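Local coordinates for protein glycerol dehydrogenase (Schizosaccharomyces pombe, PDB 1TA9) that oxidises glycerol to dihydroxyacetone with NAD(+) at a zinc site, for the assimilation of glycerol, at residues A359-E373 and S421-F434. Sequence-based numbering, arbitrary orientation.
Sequences ASFMAKCHLPITLEE and SQKWQEQTGWTERF
Glu373 reaches across to the loop 429-434, where its OE1 takes Phe434 N on the anti lone pair at 2.7 Å in a nearly straight bond (178°). Its other oxygen, OE2, accepts Thr370 OG1 at 2.8 Å and, from above the carboxylate plane, Ile369 N, so three donors fix the group's rotation. A glutamine in its place, neutral and with an NH2 for one oxygen, would probably leave either Phe434 N or the Ile369 N and Thr370 OG1 pair without an acceptor. Two further polar links cross the contact: Ser421 OG donates to Ile369 O (2.7 Å), and His366 ND1 donates to the anti lone pair of Glu432 OE1, which lies close to the plane of the imidazole (2.9 Å). Water bridges Ala363 O to Trp430 NE1.

Apolar contacts gather round three aromatic rings. Trp424, its CG anti to the backbone N (chi1 173°), lays one face against Ser360 CA in a CH-pi contact. Ala363 CB lies 3.6 Å from Trp424 CZ3, and the methyl and Trp424 CH2 share one face of Trp430, both toward its rim. Pro368 CD sits over the Phe434 ring, 4.0 Å from its centroid, and Glu373 O meets that ring's edge.

Helix 352-364 ends in a Schellman motif at His366, and Thr370 N-caps the short helix 371-374; helix 407-428 and its loop clasp this connection within the all-helical, metal-binding domain characteristic of iron-containing alcohol dehydrogenases.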
loop_
_atom_site.group_PDB
_atom_site.type_symbol
_atom_site.label_atom_id
_atom_site.label_comp_id
_atom_site.label_asym_id
_atom_site.label_seq_id
_atom_site.Cartn_x
_atom_site.Cartn_y
_atom_site.Cartn_z
ATOM N N ALA B 359 10.446 -17.165 -16.664
ATOM C CA ALA B 359 10.424 -17.712 -18.016
ATOM C C ALA B 359 10.066 -16.632 -19.041
ATOM O O ALA B 359 10.640 -16.591 -20.133
ATOM C CB ALA B 359 9.429 -18.863 -18.097
ATOM N N SER B 360 9.118 -15.762 -18.698
ATOM C CA SER B 360 8.718 -14.699 -19.619
ATOM C C SER B 360 9.877 -13.734 -19.855
ATOM O O SER B 360 10.080 -13.260 -20.977
ATOM C CB SER B 360 7.502 -13.934 -19.079
ATOM O OG SER B 360 7.751 -13.419 -17.787
ATOM N N PHE B 361 10.629 -13.442 -18.796
ATOM C CA PHE B 361 11.778 -12.551 -18.901
ATOM C C PHE B 361 12.816 -13.172 -19.831
ATOM O O PHE B 361 13.370 -12.493 -20.700
ATOM C CB PHE B 361 12.420 -12.322 -17.527
ATOM C CG PHE B 361 13.547 -11.317 -17.550
ATOM C CD1 PHE B 361 13.277 -9.952 -17.589
ATOM C CD2 PHE B 361 14.875 -11.738 -17.566
ATOM C CE1 PHE B 361 14.320 -9.015 -17.646
ATOM C CE2 PHE B 361 15.921 -10.811 -17.623
ATOM C CZ PHE B 361 15.641 -9.449 -17.663
ATOM N N MET B 362 13.090 -14.459 -19.636
ATOM C CA MET B 362 14.057 -15.157 -20.476
ATOM C C MET B 362 13.600 -15.140 -21.931
ATOM O O MET B 362 14.404 -14.925 -22.842
ATOM C CB MET B 362 14.242 -16.601 -20.004
ATOM C CG MET B 362 14.974 -16.730 -18.674
ATOM S SD MET B 362 15.120 -18.455 -18.154
ATOM C CE MET B 362 16.112 -18.282 -16.630
ATOM N N ALA B 363 12.306 -15.361 -22.143
ATOM C CA ALA B 363 11.753 -15.358 -23.491
ATOM C C ALA B 363 11.945 -13.994 -24.153
ATOM O O ALA B 363 12.286 -13.918 -25.329
ATOM C CB ALA B 363 10.274 -15.718 -23.451
ATOM N N LYS B 364 11.723 -12.917 -23.403
ATOM C CA LYS B 364 11.884 -11.573 -23.961
ATOM C C LYS B 364 13.332 -11.305 -24.360
ATOM O O LYS B 364 13.597 -10.525 -25.274
ATOM C CB LYS B 364 11.420 -10.515 -22.955
ATOM C CG LYS B 364 9.955 -10.653 -22.563
ATOM C CD LYS B 364 9.536 -9.599 -21.542
ATOM C CE LYS B 364 8.079 -9.795 -21.140
ATOM N NZ LYS B 364 7.622 -8.759 -20.166
ATOM N N CYS B 365 14.265 -11.954 -23.667
ATOM C CA CYS B 365 15.688 -11.799 -23.939
ATOM C C CYS B 365 16.158 -12.738 -25.045
ATOM O O CYS B 365 17.333 -12.734 -25.409
ATOM C CB CYS B 365 16.507 -12.071 -22.670
ATOM S SG CYS B 365 16.309 -10.827 -21.374
ATOM N N HIS B 366 15.237 -13.547 -25.559
ATOM C CA HIS B 366 15.525 -14.502 -26.628
ATOM C C HIS B 366 16.340 -15.708 -26.167
ATOM O O HIS B 366 17.187 -16.220 -26.902
ATOM C CB HIS B 366 16.248 -13.814 -27.792
ATOM C CG HIS B 366 16.058 -14.505 -29.109
ATOM N ND1 HIS B 366 14.877 -14.441 -29.820
ATOM C CD2 HIS B 366 16.893 -15.280 -29.843
ATOM C CE1 HIS B 366 14.996 -15.143 -30.935
ATOM N NE2 HIS B 366 16.209 -15.661 -30.972
ATOM N N LEU B 367 16.087 -16.153 -24.940
ATOM C CA LEU B 367 16.753 -17.324 -24.390
ATOM C C LEU B 367 15.786 -18.493 -24.558
ATOM O O LEU B 367 14.572 -18.322 -24.443
ATOM C CB LEU B 367 17.062 -17.117 -22.903
ATOM C CG LEU B 367 18.257 -16.208 -22.591
ATOM C CD1 LEU B 367 18.205 -15.741 -21.140
ATOM C CD2 LEU B 367 19.552 -16.976 -22.861
ATOM N N PRO B 368 16.308 -19.697 -24.834
ATOM C CA PRO B 368 15.441 -20.865 -25.008
ATOM C C PRO B 368 14.829 -21.319 -23.685
ATOM O O PRO B 368 15.533 -21.434 -22.682
ATOM C CB PRO B 368 16.389 -21.908 -25.595
ATOM C CG PRO B 368 17.694 -21.568 -24.945
ATOM C CD PRO B 368 17.724 -20.055 -25.045
ATOM N N ILE B 369 13.522 -21.571 -23.684
ATOM C CA ILE B 369 12.840 -22.019 -22.475
ATOM C C ILE B 369 12.102 -23.331 -22.685
ATOM O O ILE B 369 11.354 -23.772 -21.815
ATOM C CB ILE B 369 11.829 -20.972 -21.962
ATOM C CG1 ILE B 369 10.761 -20.696 -23.024
ATOM C CG2 ILE B 369 12.564 -19.699 -21.571
ATOM C CD1 ILE B 369 9.630 -19.798 -22.535
ATOM N N THR B 370 12.315 -23.953 -23.840
ATOM C CA THR B 370 11.675 -25.226 -24.157
ATOM C C THR B 370 12.688 -26.181 -24.771
ATOM O O THR B 370 13.711 -25.749 -25.302
ATOM C CB THR B 370 10.524 -25.048 -25.166
ATOM O OG1 THR B 370 11.028 -24.447 -26.365
ATOM C CG2 THR B 370 9.432 -24.164 -24.581
ATOM N N LEU B 371 12.398 -27.476 -24.696
ATOM C CA LEU B 371 13.282 -28.494 -25.262
ATOM C C LEU B 371 13.366 -28.313 -26.776
ATOM O O LEU B 371 14.403 -28.577 -27.392
ATOM C CB LEU B 371 12.757 -29.895 -24.921
ATOM C CG LEU B 371 12.811 -30.274 -23.436
ATOM C CD1 LEU B 371 12.041 -31.566 -23.190
ATOM C CD2 LEU B 371 14.269 -30.424 -23.007
ATOM N N GLU B 372 12.264 -27.860 -27.370
ATOM C CA GLU B 372 12.210 -27.625 -28.806
ATOM C C GLU B 372 13.273 -26.594 -29.184
ATOM O O GLU B 372 14.063 -26.815 -30.099
ATOM C CB GLU B 372 10.824 -27.109 -29.211
ATOM C CG GLU B 372 10.677 -26.809 -30.701
ATOM C CD GLU B 372 10.442 -28.058 -31.542
ATOM O OE1 GLU B 372 10.696 -28.013 -32.764
ATOM O OE2 GLU B 372 9.987 -29.083 -30.989
ATOM N N GLU B 373 13.297 -25.475 -28.463
ATOM C CA GLU B 373 14.265 -24.419 -28.747
ATOM C C GLU B 373 15.697 -24.867 -28.475
ATOM O O GLU B 373 16.622 -24.475 -29.192
ATOM C CB GLU B 373 13.947 -23.170 -27.925
ATOM C CG GLU B 373 12.559 -22.616 -28.186
ATOM C CD GLU B 373 12.219 -21.469 -27.266
ATOM O OE1 GLU B 373 12.461 -20.306 -27.650
ATOM O OE2 GLU B 373 11.727 -21.739 -26.147
ATOM N N SER B 421 6.660 -23.920 -19.756
ATOM C CA SER B 421 6.992 -22.905 -20.757
ATOM C C SER B 421 6.031 -22.975 -21.941
ATOM O O SER B 421 5.577 -21.946 -22.438
ATOM C CB SER B 421 8.435 -23.085 -21.244
ATOM O OG SER B 421 9.367 -22.794 -20.215
ATOM N N GLN B 422 5.718 -24.182 -22.399
ATOM C CA GLN B 422 4.787 -24.319 -23.513
ATOM C C GLN B 422 3.411 -23.772 -23.151
ATOM O O GLN B 422 2.729 -23.189 -23.995
ATOM C CB GLN B 422 4.652 -25.781 -23.937
ATOM C CG GLN B 422 5.881 -26.337 -24.617
ATOM C CD GLN B 422 5.607 -27.670 -25.267
ATOM O OE1 GLN B 422 4.706 -27.787 -26.100
ATOM N NE2 GLN B 422 6.376 -28.682 -24.896
ATOM N N LYS B 423 2.998 -23.956 -21.901
ATOM C CA LYS B 423 1.693 -23.453 -21.476
ATOM C C LYS B 423 1.722 -21.927 -21.458
ATOM O O LYS B 423 0.779 -21.278 -21.916
ATOM C CB LYS B 423 1.325 -23.982 -20.087
ATOM C CG LYS B 423 -0.073 -23.573 -19.611
ATOM C CD LYS B 423 -1.169 -24.185 -20.485
ATOM C CE LYS B 423 -2.552 -23.908 -19.917
ATOM N NZ LYS B 423 -3.629 -24.600 -20.681
ATOM N N TRP B 424 2.809 -21.357 -20.941
ATOM C CA TRP B 424 2.948 -19.908 -20.884
ATOM C C TRP B 424 2.909 -19.313 -22.293
ATOM O O TRP B 424 2.258 -18.293 -22.526
ATOM C CB TRP B 424 4.264 -19.512 -20.197
ATOM C CG TRP B 424 4.534 -18.035 -20.265
ATOM C CD1 TRP B 424 3.984 -17.059 -19.482
ATOM C CD2 TRP B 424 5.351 -17.361 -21.230
ATOM N NE1 TRP B 424 4.404 -15.818 -19.906
ATOM C CE2 TRP B 424 5.242 -15.975 -20.978
ATOM C CE3 TRP B 424 6.161 -17.793 -22.289
ATOM C CZ2 TRP B 424 5.913 -15.015 -21.749
ATOM C CZ3 TRP B 424 6.828 -16.840 -23.055
ATOM C CH2 TRP B 424 6.697 -15.467 -22.780
ATOM N N GLN B 425 3.596 -19.952 -23.236
ATOM C CA GLN B 425 3.617 -19.459 -24.615
ATOM C C GLN B 425 2.198 -19.422 -25.178
ATOM O O GLN B 425 1.808 -18.466 -25.851
ATOM C CB GLN B 425 4.482 -20.359 -25.498
ATOM C CG GLN B 425 5.929 -20.483 -25.058
ATOM C CD GLN B 425 6.676 -21.530 -25.857
ATOM O OE1 GLN B 425 6.166 -22.626 -26.088
ATOM N NE2 GLN B 425 7.895 -21.207 -26.270
ATOM N N GLU B 426 1.438 -20.478 -24.901
ATOM C CA GLU B 426 0.058 -20.592 -25.362
ATOM C C GLU B 426 -0.852 -19.552 -24.720
ATOM O O GLU B 426 -1.596 -18.858 -25.412
ATOM C CB GLU B 426 -0.487 -21.988 -25.053
ATOM C CG GLU B 426 -2.000 -22.105 -25.220
ATOM C CD GLU B 426 -2.583 -23.262 -24.432
ATOM O OE1 GLU B 426 -2.441 -24.421 -24.874
ATOM O OE2 GLU B 426 -3.175 -23.004 -23.359
ATOM N N GLN B 427 -0.798 -19.451 -23.396
ATOM C CA GLN B 427 -1.637 -18.499 -22.673
ATOM C C GLN B 427 -1.418 -17.064 -23.133
ATOM O O GLN B 427 -2.372 -16.314 -23.315
ATOM C CB GLN B 427 -1.356 -18.545 -21.169
ATOM C CG GLN B 427 -1.629 -19.856 -20.471
ATOM C CD GLN B 427 -1.301 -19.766 -18.989
ATOM O OE1 GLN B 427 -0.241 -19.262 -18.608
ATOM N NE2 GLN B 427 -2.207 -20.251 -18.147
ATOM N N THR B 428 -0.155 -16.689 -23.302
ATOM C CA THR B 428 0.198 -15.332 -23.701
ATOM C C THR B 428 0.240 -15.100 -25.204
ATOM O O THR B 428 0.324 -13.957 -25.649
ATOM C CB THR B 428 1.575 -14.943 -23.144
ATOM O OG1 THR B 428 2.576 -15.782 -23.731
ATOM C CG2 THR B 428 1.604 -15.109 -21.633
ATOM N N GLY B 429 0.197 -16.172 -25.984
ATOM C CA GLY B 429 0.256 -16.014 -27.426
ATOM C C GLY B 429 1.636 -15.575 -27.892
ATOM O O GLY B 429 1.784 -15.005 -28.977
ATOM N N TRP B 430 2.649 -15.840 -27.071
ATOM C CA TRP B 430 4.033 -15.487 -27.390
ATOM C C TRP B 430 4.513 -16.292 -28.597
ATOM O O TRP B 430 4.551 -17.522 -28.561
ATOM C CB TRP B 430 4.925 -15.761 -26.175
ATOM C CG TRP B 430 6.353 -15.350 -26.347
ATOM C CD1 TRP B 430 7.413 -16.161 -26.651
ATOM C CD2 TRP B 430 6.886 -14.028 -26.204
ATOM N NE1 TRP B 430 8.573 -15.423 -26.704
ATOM C CE2 TRP B 430 8.278 -14.111 -26.433
ATOM C CE3 TRP B 430 6.322 -12.780 -25.903
ATOM C CZ2 TRP B 430 9.116 -12.989 -26.372
ATOM C CZ3 TRP B 430 7.158 -11.662 -25.843
ATOM C CH2 TRP B 430 8.541 -11.779 -26.077
ATOM N N THR B 431 4.892 -15.593 -29.662
ATOM C CA THR B 431 5.332 -16.251 -30.890
ATOM C C THR B 431 6.843 -16.305 -31.114
ATOM O O THR B 431 7.320 -17.093 -31.932
ATOM C CB THR B 431 4.693 -15.579 -32.124
ATOM O OG1 THR B 431 5.050 -14.192 -32.149
ATOM C CG2 THR B 431 3.178 -15.703 -32.074
ATOM N N GLU B 432 7.598 -15.476 -30.400
ATOM C CA GLU B 432 9.051 -15.456 -30.559
ATOM C C GLU B 432 9.653 -16.786 -30.090
ATOM O O GLU B 432 9.207 -17.365 -29.099
ATOM C CB GLU B 432 9.634 -14.278 -29.767
ATOM C CG GLU B 432 11.135 -14.051 -29.924
ATOM C CD GLU B 432 11.601 -12.735 -29.293
ATOM O OE1 GLU B 432 12.831 -12.528 -29.166
ATOM O OE2 GLU B 432 10.737 -11.904 -28.930
ATOM N N ARG B 433 10.662 -17.271 -30.810
ATOM C CA ARG B 433 11.306 -18.538 -30.464
ATOM C C ARG B 433 12.804 -18.500 -30.740
ATOM O O ARG B 433 13.247 -17.902 -31.720
ATOM C CB ARG B 433 10.703 -19.680 -31.288
ATOM C CG ARG B 433 9.222 -19.943 -31.053
ATOM C CD ARG B 433 8.995 -20.774 -29.798
ATOM N NE ARG B 433 7.602 -21.201 -29.694
ATOM C CZ ARG B 433 6.590 -20.399 -29.374
ATOM N NH1 ARG B 433 6.808 -19.117 -29.116
ATOM N NH2 ARG B 433 5.353 -20.879 -29.328
ATOM N N PHE B 434 13.578 -19.140 -29.870
ATOM C CA PHE B 434 15.023 -19.222 -30.047
ATOM C C PHE B 434 15.233 -20.377 -31.014
ATOM O O PHE B 434 14.661 -21.458 -30.829
ATOM C CB PHE B 434 15.710 -19.549 -28.720
ATOM C CG PHE B 434 17.169 -19.906 -28.855
ATOM C CD1 PHE B 434 18.149 -18.920 -28.826
ATOM C CD2 PHE B 434 17.561 -21.235 -28.995
ATOM C CE1 PHE B 434 19.504 -19.253 -28.932
ATOM C CE2 PHE B 434 18.911 -21.580 -29.102
ATOM C CZ PHE B 434 19.882 -20.589 -29.069
HETATM O O HOH W 1 11.501 -15.851 -27.204
HETATM O O HOH W 2 11.537 -9.827 -26.932
HETATM O O HOH W 3 16.296 -17.318 -32.921
HETATM O O HOH W 4 9.023 -23.740 -28.139
#